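Local coordinates for ESAT-6-like protein MAB_3113 (Mycobacterium abscessus, PDB 4I0X) that is of unknown function but belongs to the WXG100 family of small secreted ESAT-6-like proteins and forms a complex with its partner MAB_3112, at residues L34-V45 with Y58-A69. The protein carries 4 engineered substitutions. Numbering follows the deposited sequence.
Sequences LDQLESRAQKLV and YSQAHKEWMDAA. Engineered in segment 58-69: Q60 (natural residue Glu).
Segments 34-45 and 58-69, one from each long helix of the chain, run antiparallel at 154° with their axes 11.9 Å apart, and E38 lies across from H62 in the register. At this wide spacing two large aromatic side chains of the second helix, Y58 and W65, supply most of what segment 58-69 buries here. Over one face of the W65 indole sits the CD2 methyl of L34, 3.8 Å from the centroid of the five-membered ring and 7° off the normal, a CH-pi contact. The opposite face lies against its own helix, over H62 CA, since chi1 of 72° sets CG between the backbone N and carbonyl carbon and folds the ring back. At the edge, W65 NE1 donates to E38 OE2 at 2.9 Å; the carboxylate is nearly coplanar with the indole and accepts through its anti lone pair, which satisfies the indole N-H of this buried ring. The far end of the indole, W65 CH2, meets L37 CD2 at 3.8 Å. Two turns earlier on the same helix, Y58 enters as a knob among E38, A41, Q42 and V45. With CG anti to the backbone N, its ring extends across the gap, bringing Y58 CE1 to within 3.5 Å of A41 CB, while Y58 OH donates a short 2.6 Å hydrogen bond to Q42 OE1. The bent chain of Q42 brings this amide oxygen back to the ring edge. Residues L37 and E64 also pack on the MAB_3112 chain, where E4 of that partner chain pairs with the guanidinium group of R40. The pairing thus belongs to the antiparallel helical hairpin of WXG100 proteins, here one half of a heterodimeric helical bundle, near the turn that carries W50 of the WXG motif.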
ATOM      1  N   LEU B  34      -7.937   1.524   3.149  1.00 12.66           N
ATOM      2  CA  LEU B  34      -8.594   0.526   2.316  1.00 12.95           C
ATOM      3  C   LEU B  34      -9.745  -0.116   3.094  1.00 13.31           C
ATOM      4  O   LEU B  34     -10.792  -0.366   2.541  1.00 12.88           O
ATOM      5  CB  LEU B  34      -7.613  -0.559   1.865  1.00 11.73           C
ATOM      6  CG  LEU B  34      -6.533  -0.200   0.856  1.00 13.20           C
ATOM      7  CD1 LEU B  34      -5.639  -1.387   0.523  1.00 11.41           C
ATOM      8  CD2 LEU B  34      -7.124   0.357  -0.443  1.00 12.91           C
ATOM      9  N   ASP B  35      -9.546  -0.371   4.393  1.00 13.20           N
ATOM     10  CA  ASP B  35     -10.602  -0.888   5.251  1.00 17.76           C
ATOM     11  C   ASP B  35     -11.815   0.039   5.287  1.00 16.61           C
ATOM     12  O   ASP B  35     -12.973  -0.413   5.274  1.00 16.47           O
ATOM     13  CB  ASP B  35     -10.079  -1.074   6.692  1.00 23.58           C
ATOM     14  CG  ASP B  35      -9.316  -2.363   6.886  1.00 38.98           C
ATOM     15  OD1 ASP B  35      -8.929  -3.002   5.881  1.00 42.36           O
ATOM     16  OD2 ASP B  35      -9.090  -2.738   8.063  1.00 52.74           O
ATOM     17  N   GLN B  36     -11.551   1.342   5.368  1.00 15.36           N
ATOM     18  CA  GLN B  36     -12.638   2.316   5.467  1.00 16.46           C
ATOM     19  C   GLN B  36     -13.395   2.377   4.132  1.00 15.89           C
ATOM     20  O   GLN B  36     -14.627   2.427   4.082  1.00 17.34           O
ATOM     21  CB  GLN B  36     -12.078   3.693   5.866  1.00 18.23           C
ATOM     22  CG  GLN B  36     -13.144   4.734   5.921  1.00 36.30           C
ATOM     23  CD  GLN B  36     -12.669   6.107   6.416  1.00 44.62           C
ATOM     24  OE1 GLN B  36     -11.585   6.258   7.001  1.00 33.54           O
ATOM     25  NE2 GLN B  36     -13.505   7.121   6.172  1.00 49.63           N
ATOM     26  N   LEU B  37     -12.638   2.353   3.049  1.00 14.51           N
ATOM     27  CA  LEU B  37     -13.192   2.357   1.700  1.00 16.85           C
ATOM     28  C   LEU B  37     -14.043   1.112   1.449  1.00 16.27           C
ATOM     29  O   LEU B  37     -15.177   1.218   0.977  1.00 19.33           O
ATOM     30  CB  LEU B  37     -12.051   2.427   0.688  1.00 14.12           C
ATOM     31  CG  LEU B  37     -12.415   2.419  -0.793  1.00 23.54           C
ATOM     32  CD1 LEU B  37     -13.525   3.396  -1.053  1.00 27.36           C
ATOM     33  CD2 LEU B  37     -11.175   2.761  -1.613  1.00 24.18           C
ATOM     34  N   GLU B  38     -13.499  -0.063   1.774  1.00 16.08           N
ATOM     35  CA  GLU B  38     -14.213  -1.325   1.559  1.00 19.39           C
ATOM     36  C   GLU B  38     -15.506  -1.342   2.360  1.00 22.60           C
ATOM     37  O   GLU B  38     -16.550  -1.765   1.857  1.00 18.61           O
ATOM     38  CB  GLU B  38     -13.358  -2.535   1.960  1.00 20.58           C
ATOM     39  CG  GLU B  38     -12.122  -2.752   1.139  1.00 17.41           C
ATOM     40  CD  GLU B  38     -11.178  -3.852   1.690  1.00 27.98           C
ATOM     41  OE1 GLU B  38     -11.453  -4.412   2.776  1.00 31.44           O
ATOM     42  OE2 GLU B  38     -10.138  -4.129   1.036  1.00 26.85           O
ATOM     43  N   SER B  39     -15.432  -0.886   3.609  1.00 17.18           N
ATOM     44  CA  SER B  39     -16.579  -0.869   4.488  1.00 19.02           C
ATOM     45  C   SER B  39     -17.719   0.006   3.927  1.00 19.42           C
ATOM     46  O   SER B  39     -18.897  -0.385   3.965  1.00 20.70           O
ATOM     47  CB  SER B  39     -16.125  -0.407   5.888  1.00 22.13           C
ATOM     48  OG  SER B  39     -17.200   0.028   6.689  1.00 38.33           O
ATOM     49  N   ARG B  40     -17.392   1.186   3.410  1.00 18.56           N
ATOM     50  CA  ARG B  40     -18.432   2.080   2.888  1.00 19.30           C
ATOM     51  C   ARG B  40     -18.942   1.605   1.541  1.00 18.49           C
ATOM     52  O   ARG B  40     -20.145   1.669   1.264  1.00 21.62           O
ATOM     53  CB  ARG B  40     -17.931   3.523   2.811  1.00 23.28           C
ATOM     54  CG  ARG B  40     -17.595   4.067   4.158  1.00 21.00           C
ATOM     55  CD  ARG B  40     -16.730   5.273   4.035  1.00 29.70           C
ATOM     56  NE  ARG B  40     -17.483   6.382   3.466  1.00 35.64           N
ATOM     57  CZ  ARG B  40     -16.967   7.580   3.226  1.00 39.22           C
ATOM     58  NH1 ARG B  40     -15.692   7.818   3.515  1.00 33.92           N
ATOM     59  NH2 ARG B  40     -17.723   8.531   2.688  1.00 44.65           N
ATOM     60  N   ALA B  41     -18.051   1.084   0.716  1.00 17.33           N
ATOM     61  CA  ALA B  41     -18.454   0.593  -0.601  1.00 22.34           C
ATOM     62  C   ALA B  41     -19.258  -0.697  -0.512  1.00 25.22           C
ATOM     63  O   ALA B  41     -20.222  -0.892  -1.260  1.00 29.25           O
ATOM     64  CB  ALA B  41     -17.225   0.405  -1.505  1.00 24.17           C
ATOM     65  N   GLN B  42     -18.883  -1.578   0.410  1.00 23.05           N
ATOM     66  CA  GLN B  42     -19.559  -2.860   0.523  1.00 26.91           C
ATOM     67  C   GLN B  42     -20.986  -2.667   1.004  1.00 26.87           C
ATOM     68  O   GLN B  42     -21.873  -3.433   0.624  1.00 30.78           O
ATOM     69  CB  GLN B  42     -18.787  -3.849   1.423  1.00 34.86           C
ATOM     70  CG  GLN B  42     -17.990  -4.885   0.621  1.00 44.88           C
ATOM     71  CD  GLN B  42     -16.516  -4.994   1.029  1.00 48.60           C
ATOM     72  OE1 GLN B  42     -15.610  -4.540   0.297  1.00 38.72           O
ATOM     73  NE2 GLN B  42     -16.267  -5.618   2.190  1.00 47.74           N
ATOM     74  N   LYS B  43     -21.231  -1.644   1.818  1.00 24.21           N
ATOM     75  CA  LYS B  43     -22.620  -1.308   2.141  1.00 23.35           C
ATOM     76  C   LYS B  43     -23.408  -1.088   0.856  1.00 26.18           C
ATOM     77  O   LYS B  43     -24.567  -1.544   0.746  1.00 26.15           O
ATOM     78  CB  LYS B  43     -22.727  -0.090   3.052  1.00 30.93           C
ATOM     79  CG  LYS B  43     -22.183  -0.347   4.454  1.00 40.63           C
ATOM     80  CD  LYS B  43     -22.362   0.847   5.387  1.00 48.96           C
ATOM     81  CE  LYS B  43     -21.671   0.613   6.732  1.00 56.71           C
ATOM     82  NZ  LYS B  43     -22.334  -0.445   7.553  1.00 62.13           N
ATOM     83  N   LEU B  44     -22.811  -0.413  -0.122  1.00 21.26           N
ATOM     84  CA  LEU B  44     -23.564  -0.076  -1.335  1.00 26.57           C
ATOM     85  C   LEU B  44     -23.876  -1.316  -2.173  1.00 23.85           C
ATOM     86  O   LEU B  44     -24.928  -1.409  -2.780  1.00 26.90           O
ATOM     87  CB  LEU B  44     -22.815   0.966  -2.174  1.00 29.16           C
ATOM     88  CG  LEU B  44     -22.552   2.277  -1.419  1.00 36.49           C
ATOM     89  CD1 LEU B  44     -22.020   3.357  -2.345  1.00 38.14           C
ATOM     90  CD2 LEU B  44     -23.822   2.744  -0.712  1.00 38.59           C
ATOM     91  N   VAL B  45     -22.957  -2.274  -2.216  1.00 24.08           N
ATOM     92  CA  VAL B  45     -23.233  -3.508  -2.928  1.00 23.21           C
ATOM     93  C   VAL B  45     -24.288  -4.281  -2.155  1.00 24.25           C
ATOM     94  O   VAL B  45     -25.208  -4.855  -2.739  1.00 29.33           O
ATOM     95  CB  VAL B  45     -21.948  -4.366  -3.130  1.00 22.38           C
ATOM     96  CG1 VAL B  45     -22.285  -5.645  -3.819  1.00 31.34           C
ATOM     97  CG2 VAL B  45     -20.922  -3.601  -3.982  1.00 19.76           C
ATOM     98  N   TYR B  58     -16.367  -2.392  -8.963  1.00 20.21           N
ATOM     99  CA  TYR B  58     -15.879  -2.375  -7.598  1.00 18.79           C
ATOM    100  C   TYR B  58     -15.144  -3.667  -7.281  1.00 16.55           C
ATOM    101  O   TYR B  58     -14.052  -3.668  -6.701  1.00 18.55           O
ATOM    102  CB  TYR B  58     -17.004  -2.203  -6.581  1.00 21.82           C
ATOM    103  CG  TYR B  58     -16.445  -2.349  -5.199  1.00 23.11           C
ATOM    104  CD1 TYR B  58     -15.554  -1.403  -4.701  1.00 20.08           C
ATOM    105  CD2 TYR B  58     -16.751  -3.449  -4.410  1.00 22.47           C
ATOM    106  CE1 TYR B  58     -15.007  -1.541  -3.455  1.00 23.43           C
ATOM    107  CE2 TYR B  58     -16.206  -3.596  -3.158  1.00 25.43           C
ATOM    108  CZ  TYR B  58     -15.327  -2.641  -2.684  1.00 26.83           C
ATOM    109  OH  TYR B  58     -14.764  -2.772  -1.430  1.00 29.37           O
ATOM    110  N   SER B  59     -15.753  -4.771  -7.666  1.00 17.77           N
ATOM    111  CA  SER B  59     -15.219  -6.058  -7.350  1.00 18.51           C
ATOM    112  C   SER B  59     -13.782  -6.189  -7.951  1.00 18.42           C
ATOM    113  O   SER B  59     -12.877  -6.705  -7.308  1.00 18.21           O
ATOM    114  CB  SER B  59     -16.188  -7.146  -7.821  1.00 20.35           C
ATOM    115  OG  SER B  59     -15.668  -8.413  -7.571  1.00 27.42           O
ATOM    116  N   GLN B  60     -13.597  -5.686  -9.165  1.00 18.77           N
ATOM    117  CA  GLN B  60     -12.315  -5.796  -9.855  1.00 19.15           C
ATOM    118  C   GLN B  60     -11.243  -5.006  -9.137  1.00 17.58           C
ATOM    119  O   GLN B  60     -10.157  -5.510  -8.929  1.00 17.62           O
ATOM    120  CB  GLN B  60     -12.441  -5.259 -11.283  1.00 24.61           C
ATOM    121  CG  GLN B  60     -11.511  -5.887 -12.278  1.00 36.01           C
ATOM    122  CD  GLN B  60     -12.153  -7.065 -13.006  1.00 45.86           C
ATOM    123  OE1 GLN B  60     -13.311  -7.000 -13.432  1.00 48.66           O
ATOM    124  NE2 GLN B  60     -11.397  -8.142 -13.159  1.00 44.86           N
ATOM    125  N   ALA B  61     -11.553  -3.754  -8.789  1.00 16.41           N
ATOM    126  CA  ALA B  61     -10.606  -2.881  -8.115  1.00 15.15           C
ATOM    127  C   ALA B  61     -10.286  -3.477  -6.755  1.00 18.02           C
ATOM    128  O   ALA B  61      -9.140  -3.537  -6.376  1.00 13.96           O
ATOM    129  CB  ALA B  61     -11.170  -1.506  -7.970  1.00 15.51           C
ATOM    130  N   HIS B  62     -11.311  -3.958  -6.058  1.00 14.69           N
ATOM    131  CA  HIS B  62     -11.134  -4.539  -4.742  1.00 16.93           C
ATOM    132  C   HIS B  62     -10.244  -5.810  -4.751  1.00 15.18           C
ATOM    133  O   HIS B  62      -9.407  -6.014  -3.875  1.00 15.02           O
ATOM    134  CB  HIS B  62     -12.496  -4.845  -4.129  1.00 15.06           C
ATOM    135  CG  HIS B  62     -12.416  -5.673  -2.889  1.00 20.78           C
ATOM    136  ND1 HIS B  62     -12.486  -7.051  -2.907  1.00 32.88           N
ATOM    137  CD2 HIS B  62     -12.227  -5.324  -1.596  1.00 27.51           C
ATOM    138  CE1 HIS B  62     -12.359  -7.514  -1.674  1.00 31.58           C
ATOM    139  NE2 HIS B  62     -12.200  -6.486  -0.860  1.00 28.14           N
ATOM    140  N   LYS B  63     -10.433  -6.641  -5.754  1.00 16.44           N
ATOM    141  CA  LYS B  63      -9.594  -7.787  -5.946  1.00 17.56           C
ATOM    142  C   LYS B  63      -8.149  -7.310  -6.112  1.00 16.87           C
ATOM    143  O   LYS B  63      -7.264  -7.841  -5.499  1.00 16.80           O
ATOM    144  CB  LYS B  63     -10.074  -8.615  -7.136  1.00 19.49           C
ATOM    145  CG  LYS B  63      -9.224  -9.877  -7.414  1.00 23.99           C
ATOM    146  CD  LYS B  63      -9.085 -10.772  -6.173  1.00 32.46           C
ATOM    147  CE  LYS B  63      -8.550 -12.180  -6.531  1.00 35.97           C
ATOM    148  NZ  LYS B  63      -9.536 -12.946  -7.390  1.00 36.97           N
ATOM    149  N   GLU B  64      -7.923  -6.276  -6.916  1.00 20.51           N
ATOM    150  CA  GLU B  64      -6.558  -5.844  -7.180  1.00 17.37           C
ATOM    151  C   GLU B  64      -5.914  -5.310  -5.919  1.00 19.28           C
ATOM    152  O   GLU B  64      -4.777  -5.666  -5.591  1.00 18.65           O
ATOM    153  CB  GLU B  64      -6.500  -4.795  -8.292  1.00 17.50           C
ATOM    154  CG  GLU B  64      -6.848  -5.342  -9.626  1.00 33.10           C
ATOM    155  CD  GLU B  64      -7.217  -4.272 -10.626  1.00 48.05           C
ATOM    156  OE1 GLU B  64      -7.788  -4.620 -11.694  1.00 54.31           O
ATOM    157  OE2 GLU B  64      -6.926  -3.088 -10.348  1.00 51.29           O
ATOM    158  N   TRP B  65      -6.619  -4.471  -5.176  1.00 15.28           N
ATOM    159  CA  TRP B  65      -5.945  -3.890  -4.040  1.00 12.42           C
ATOM    160  C   TRP B  65      -5.764  -4.827  -2.870  1.00 12.51           C
ATOM    161  O   TRP B  65      -4.848  -4.639  -2.086  1.00 13.95           O
ATOM    162  CB  TRP B  65      -6.548  -2.563  -3.611  1.00 15.98           C
ATOM    163  CG  TRP B  65      -7.858  -2.529  -2.937  1.00 11.72           C
ATOM    164  CD1 TRP B  65      -8.222  -3.136  -1.800  1.00 14.31           C
ATOM    165  CD2 TRP B  65      -8.970  -1.735  -3.354  1.00 15.41           C
ATOM    166  NE1 TRP B  65      -9.518  -2.781  -1.469  1.00 17.08           N
ATOM    167  CE2 TRP B  65      -9.991  -1.923  -2.422  1.00 17.89           C
ATOM    168  CE3 TRP B  65      -9.196  -0.890  -4.450  1.00 20.87           C
ATOM    169  CZ2 TRP B  65     -11.230  -1.309  -2.544  1.00 23.59           C
ATOM    170  CZ3 TRP B  65     -10.419  -0.292  -4.571  1.00 25.53           C
ATOM    171  CH2 TRP B  65     -11.419  -0.494  -3.620  1.00 24.25           C
ATOM    172  N   MET B  66      -6.627  -5.836  -2.779  1.00 15.37           N
ATOM    173  CA  MET B  66      -6.551  -6.844  -1.747  1.00 17.23           C
ATOM    174  C   MET B  66      -5.334  -7.723  -2.016  1.00 18.81           C
ATOM    175  O   MET B  66      -4.567  -8.015  -1.118  1.00 15.52           O
ATOM    176  CB  MET B  66      -7.817  -7.709  -1.756  1.00 15.91           C
ATOM    177  CG  MET B  66      -7.888  -8.763  -0.673  1.00 32.32           C
ATOM    178  SD  MET B  66      -9.485  -9.621  -0.698  1.00 42.77           S
ATOM    179  CE  MET B  66      -9.215 -10.771  -2.054  1.00 54.33           C
ATOM    180  N   ASP B  67      -5.174  -8.179  -3.245  1.00 15.80           N
ATOM    181  CA  ASP B  67      -4.027  -9.007  -3.543  1.00 16.77           C
ATOM    182  C   ASP B  67      -2.780  -8.170  -3.387  1.00 15.51           C
ATOM    183  O   ASP B  67      -1.757  -8.656  -2.881  1.00 20.44           O
ATOM    184  CB  ASP B  67      -4.115  -9.594  -4.951  1.00 18.44           C
ATOM    185  CG  ASP B  67      -5.186 -10.670  -5.071  1.00 40.75           C
ATOM    186  OD1 ASP B  67      -5.580 -11.234  -4.022  1.00 32.30           O
ATOM    187  OD2 ASP B  67      -5.637 -10.937  -6.212  1.00 40.97           O
ATOM    188  N   ALA B  68      -2.847  -6.903  -3.806  1.00 17.01           N
ATOM    189  CA  ALA B  68      -1.689  -6.001  -3.655  1.00 19.55           C
ATOM    190  C   ALA B  68      -1.350  -5.695  -2.197  1.00 22.05           C
ATOM    191  O   ALA B  68      -0.180  -5.655  -1.812  1.00 19.55           O
ATOM    192  CB  ALA B  68      -1.921  -4.727  -4.406  1.00 23.65           C
ATOM    193  N   ALA B  69      -2.369  -5.446  -1.384  1.00 13.85           N
ATOM    194  CA  ALA B  69      -2.159  -5.270   0.048  1.00 15.71           C
ATOM    195  C   ALA B  69      -1.415  -6.451   0.666  1.00 14.97           C
ATOM    196  O   ALA B  69      -0.535  -6.233   1.475  1.00 21.01           O
ATOM    197  CB  ALA B  69      -3.468  -5.048   0.758  1.00 19.86           C
TER